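Local coordinates for protein transcriptional activator, putative (Pyrococcus furiosus, PDB 1RTW) that is of unknown function but is named a putative transcriptional activator and belongs to the all-helical TENA/THI-4/PQQC family, at residues B[61-64]-B[65-68]; B[162-165]-B[166-170]. One frame throughout, in Å; residues are numbered along the deposited sequence.

How the contacts relate
Contacts 1 and 2 lie in series along the chain, the first at the start of helix 66-89 and the second within helix 159-176, with their centres about 15 Å apart. Phe68 bridges them. Its ring packs on contact 2, CD1 lying 3.6 Å from Arg167 NE and CZ 3.7 Å from Ile168 CG1, while its CE1 is a looser 4.3 Å from Tyr164 CE1. Contact 1 is the more peripheral, its centre about 21 Å from that of the chain against about 13 Å for contact 2, and it meets a second subunit. At contact 2 the side chain of Tyr164 lies about 5 Å from a bound phosphate ion.

Contact 1. Residues B[61-64]-B[65-68]; sequences APDD and LLPF
Pro62 and Leu65 lie side by side and point the same way where the loop after helix 33-60 passes through a short 3-10 turn into helix 66-89. Pro62 CD rests 3.7 Å from Leu65 CD2, and the methyl of Ala61 approaches Leu65 CB more loosely. The other branch of Leu65 turns toward Asp64, its CD1 standing 3.5 Å from Asp64 O and 3.6 Å from Asp64 OD1, so that one methyl faces the proline ring and the other meets both a backbone and a carboxylate oxygen. The Asp64 carboxylate is folded back there because CG sits between the backbone N and the carbonyl carbon (chi1 67°).

Two i to i+3 backbone bonds make the turn. Leu65 N donates to Pro62 O at 2.9 Å, and Leu66 N to Asp63 O at 3.2 Å. Both are fairly straight at the hydrogen, 160° in the first, but each donor stands above the carbonyl plane.

Asp63 and Leu66 form a second pair of side chains lying side by side. The carboxylate is engaged by the second subunit, in salt bridges from OD1 to Arg52 and from OD2 to Lys48 of that chain; the same Arg52 of the second subunit packs on Leu66 and donates to Ala61 O. The side chains of Ala61, Pro62 and Leu65 touch Phe118 of helix 118-142 in their own chain. Leu66 lies against the turn itself: its CG is 3.5 Å from Asp63 O, and its CD1 comes within 4.0 Å of Asp63 OD1.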
loop_
_atom_site.group_PDB
_atom_site.type_symbol
_atom_site.label_atom_id
_atom_site.label_comp_id
_atom_site.label_asym_id
_atom_site.label_seq_id
_atom_site.Cartn_x
_atom_site.Cartn_y
_atom_site.Cartn_z
ATOM N N ALA B 61 -9.292 -7.339 3.525
ATOM C CA ALA B 61 -10.272 -8.411 3.704
ATOM C C ALA B 61 -11.742 -8.015 3.708
ATOM O O ALA B 61 -12.097 -6.889 4.057
ATOM C CB ALA B 61 -9.955 -9.214 4.977
ATOM N N PRO B 62 -12.623 -8.958 3.330
ATOM C CA PRO B 62 -14.077 -8.736 3.295
ATOM C C PRO B 62 -14.597 -8.508 4.720
ATOM O O PRO B 62 -14.024 -9.022 5.680
ATOM C CB PRO B 62 -14.607 -10.053 2.728
ATOM C CG PRO B 62 -13.448 -10.565 1.888
ATOM C CD PRO B 62 -12.280 -10.283 2.789
ATOM N N ASP B 63 -15.675 -7.743 4.859
ATOM C CA ASP B 63 -16.252 -7.460 6.179
ATOM C C ASP B 63 -16.408 -8.668 7.094
ATOM O O ASP B 63 -16.107 -8.575 8.280
ATOM C CB ASP B 63 -17.625 -6.786 6.056
ATOM C CG ASP B 63 -17.533 -5.315 5.710
ATOM O OD1 ASP B 63 -16.435 -4.724 5.802
ATOM O OD2 ASP B 63 -18.579 -4.744 5.345
ATOM N N ASP B 64 -16.887 -9.791 6.554
ATOM C CA ASP B 64 -17.108 -10.997 7.360
ATOM C C ASP B 64 -15.857 -11.706 7.896
ATOM O O ASP B 64 -15.956 -12.672 8.655
ATOM C CB ASP B 64 -18.039 -11.985 6.624
ATOM C CG ASP B 64 -17.421 -12.584 5.356
ATOM O OD1 ASP B 64 -16.292 -12.212 4.972
ATOM O OD2 ASP B 64 -18.086 -13.447 4.742
ATOM N N LEU B 65 -14.687 -11.204 7.516
ATOM C CA LEU B 65 -13.417 -11.772 7.947
ATOM C C LEU B 65 -12.680 -10.886 8.954
ATOM O O LEU B 65 -11.691 -11.312 9.555
ATOM C CB LEU B 65 -12.527 -12.025 6.731
ATOM C CG LEU B 65 -12.433 -13.452 6.186
ATOM C CD1 LEU B 65 -13.695 -14.270 6.448
ATOM C CD2 LEU B 65 -12.126 -13.385 4.717
ATOM N N LEU B 66 -13.175 -9.666 9.158
ATOM C CA LEU B 66 -12.547 -8.752 10.102
ATOM C C LEU B 66 -12.361 -9.359 11.491
ATOM O O LEU B 66 -11.280 -9.247 12.062
ATOM C CB LEU B 66 -13.299 -7.420 10.166
ATOM C CG LEU B 66 -13.252 -6.664 8.833
ATOM C CD1 LEU B 66 -14.011 -5.353 8.926
ATOM C CD2 LEU B 66 -11.812 -6.404 8.432
ATOM N N PRO B 67 -13.395 -10.036 12.036
ATOM C CA PRO B 67 -13.277 -10.650 13.368
ATOM C C PRO B 67 -12.191 -11.739 13.388
ATOM O O PRO B 67 -11.428 -11.848 14.348
ATOM C CB PRO B 67 -14.671 -11.261 13.590
ATOM C CG PRO B 67 -15.567 -10.365 12.800
ATOM C CD PRO B 67 -14.773 -10.186 11.526
ATOM N N PHE B 68 -12.132 -12.536 12.322
ATOM C CA PHE B 68 -11.143 -13.604 12.209
ATOM C C PHE B 68 -9.733 -13.023 12.246
ATOM O O PHE B 68 -8.871 -13.502 12.984
ATOM C CB PHE B 68 -11.365 -14.398 10.910
ATOM C CG PHE B 68 -10.150 -15.153 10.438
ATOM C CD1 PHE B 68 -9.785 -16.354 11.032
ATOM C CD2 PHE B 68 -9.357 -14.642 9.416
ATOM C CE1 PHE B 68 -8.650 -17.036 10.621
ATOM C CE2 PHE B 68 -8.216 -15.320 9.000
ATOM C CZ PHE B 68 -7.865 -16.519 9.607
#

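Contact 2. Residues B[162-165]-B[166-170]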
loop_
_atom_site.group_PDB
_atom_site.type_symbol
_atom_site.label_atom_id
_atom_site.label_comp_id
_atom_site.label_asym_id
_atom_site.label_seq_id
_atom_site.Cartn_x
_atom_site.Cartn_y
_atom_site.Cartn_z
ATOM N N GLY B 162 -3.998 -26.145 15.262
ATOM C CA GLY B 162 -4.571 -26.933 14.190
ATOM C C GLY B 162 -5.967 -26.465 13.823
ATOM O O GLY B 162 -6.392 -26.577 12.673
ATOM N N GLU B 163 -6.689 -25.945 14.810
ATOM C CA GLU B 163 -8.037 -25.447 14.586
ATOM C C GLU B 163 -7.943 -24.141 13.808
ATOM O O GLU B 163 -8.756 -23.864 12.929
ATOM C CB GLU B 163 -8.762 -25.252 15.920
ATOM C CG GLU B 163 -9.103 -26.572 16.602
ATOM C CD GLU B 163 -9.706 -26.408 17.985
ATOM O OE1 GLU B 163 -9.251 -25.535 18.753
ATOM O OE2 GLU B 163 -10.637 -27.169 18.310
ATOM N N TYR B 164 -6.927 -23.357 14.142
ATOM C CA TYR B 164 -6.656 -22.089 13.488
ATOM C C TYR B 164 -6.309 -22.367 12.017
ATOM O O TYR B 164 -6.791 -21.679 11.117
ATOM C CB TYR B 164 -5.508 -21.389 14.228
ATOM C CG TYR B 164 -4.797 -20.306 13.449
ATOM C CD1 TYR B 164 -5.492 -19.205 12.950
ATOM C CD2 TYR B 164 -3.422 -20.389 13.207
ATOM C CE1 TYR B 164 -4.844 -18.218 12.231
ATOM C CE2 TYR B 164 -2.757 -19.404 12.488
ATOM C CZ TYR B 164 -3.473 -18.322 12.003
ATOM O OH TYR B 164 -2.827 -17.337 11.295
ATOM N N VAL B 165 -5.513 -23.409 11.781
ATOM C CA VAL B 165 -5.127 -23.796 10.430
ATOM C C VAL B 165 -6.358 -24.271 9.662
ATOM O O VAL B 165 -6.563 -23.895 8.508
ATOM C CB VAL B 165 -4.063 -24.928 10.443
ATOM C CG1 VAL B 165 -3.857 -25.485 9.046
ATOM C CG2 VAL B 165 -2.749 -24.395 10.980
ATOM N N LYS B 166 -7.181 -25.081 10.322
ATOM C CA LYS B 166 -8.399 -25.607 9.716
ATOM C C LYS B 166 -9.343 -24.461 9.353
ATOM O O LYS B 166 -10.008 -24.494 8.311
ATOM C CB LYS B 166 -9.094 -26.573 10.681
ATOM C CG LYS B 166 -10.290 -27.312 10.086
ATOM C CD LYS B 166 -9.877 -28.292 8.989
ATOM C CE LYS B 166 -9.023 -29.432 9.537
ATOM N NZ LYS B 166 -9.732 -30.216 10.589
ATOM N N ARG B 167 -9.364 -23.438 10.204
ATOM C CA ARG B 167 -10.209 -22.270 10.000
ATOM C C ARG B 167 -9.752 -21.480 8.770
ATOM O O ARG B 167 -10.587 -20.991 8.006
ATOM C CB ARG B 167 -10.206 -21.389 11.250
ATOM C CG ARG B 167 -11.293 -20.333 11.271
ATOM C CD ARG B 167 -11.254 -19.504 12.556
ATOM N NE ARG B 167 -12.297 -18.472 12.564
ATOM C CZ ARG B 167 -12.340 -17.432 13.399
ATOM N NH1 ARG B 167 -11.395 -17.263 14.318
ATOM N NH2 ARG B 167 -13.333 -16.552 13.312
ATOM N N ILE B 168 -8.435 -21.384 8.568
ATOM C CA ILE B 168 -7.878 -20.673 7.414
ATOM C C ILE B 168 -8.206 -21.462 6.146
ATOM O O ILE B 168 -8.592 -20.892 5.119
ATOM C CB ILE B 168 -6.331 -20.505 7.534
ATOM C CG1 ILE B 168 -5.990 -19.509 8.649
ATOM C CG2 ILE B 168 -5.744 -19.999 6.232
ATOM C CD1 ILE B 168 -4.540 -19.535 9.057
ATOM N N GLU B 169 -8.054 -22.777 6.251
ATOM C CA GLU B 169 -8.315 -23.701 5.160
ATOM C C GLU B 169 -9.746 -23.560 4.641
ATOM O O GLU B 169 -9.968 -23.409 3.437
ATOM C CB GLU B 169 -8.068 -25.133 5.643
ATOM C CG GLU B 169 -8.166 -26.198 4.575
ATOM C CD GLU B 169 -7.907 -27.599 5.113
ATOM O OE1 GLU B 169 -6.928 -27.793 5.876
ATOM O OE2 GLU B 169 -8.683 -28.513 4.760
ATOM N N LYS B 170 -10.701 -23.577 5.566
ATOM C CA LYS B 170 -12.115 -23.464 5.233
ATOM C C LYS B 170 -12.419 -22.138 4.534
ATOM O O LYS B 170 -13.197 -22.105 3.574
ATOM C CB LYS B 170 -12.967 -23.623 6.495
ATOM C CG LYS B 170 -14.450 -23.791 6.235
ATOM C CD LYS B 170 -15.196 -24.049 7.533
ATOM C CE LYS B 170 -16.702 -24.169 7.308
ATOM N NZ LYS B 170 -17.293 -22.912 6.768
#
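Ile168 lays its terminal methyl over one face of the Tyr164 ring, four residues back along helix 159-176. CD1 is 3.7 Å from the ring centroid and 27° off the ring normal, a CH-pi contact displaced toward the rim. Ile168 CD1 sits over the CE1-CZ bond, 3.4 Å from Tyr164 CZ and equally far from Tyr164 CE1, and it also lies near OH. The two side chains cross at a slant, with Tyr164 CG opposite the backbone N and beside the carbonyl carbon (chi1 161°) and Ile168 CG1 placed beside the backbone N (chi1 -70°). These settings bring the end of each toward the other across one helical turn.

A helical backbone bond joins the same two residues. Ile168 N donates to Tyr164 O at 3.0 Å, and Ile168 CG1 lies 3.4 Å from that carbonyl oxygen. Equivalent i to i+4 bonds run from Lys166 N to Gly162 O, from Arg167 N to Glu163 O at 2.8 Å, and from Glu169 N to Val165 O.

Farther out, the Tyr164 hydroxyl is hydrogen-bonded to Glu129, which ties the para end of the ring to helix 118-142, while Phe161 meets the ring edge-to-face. Arg167 runs extended from CG to NE and carries its guanidinium group to a salt bridge with Glu71 of helix 66-89. This part of the all-helical fold packs against two neighbours: Ile168 touches Phe122, Tyr126 and Glu129 of helix 118-142, whereas Tyr164 touches Ser72 and Ile76 of helix 66-89.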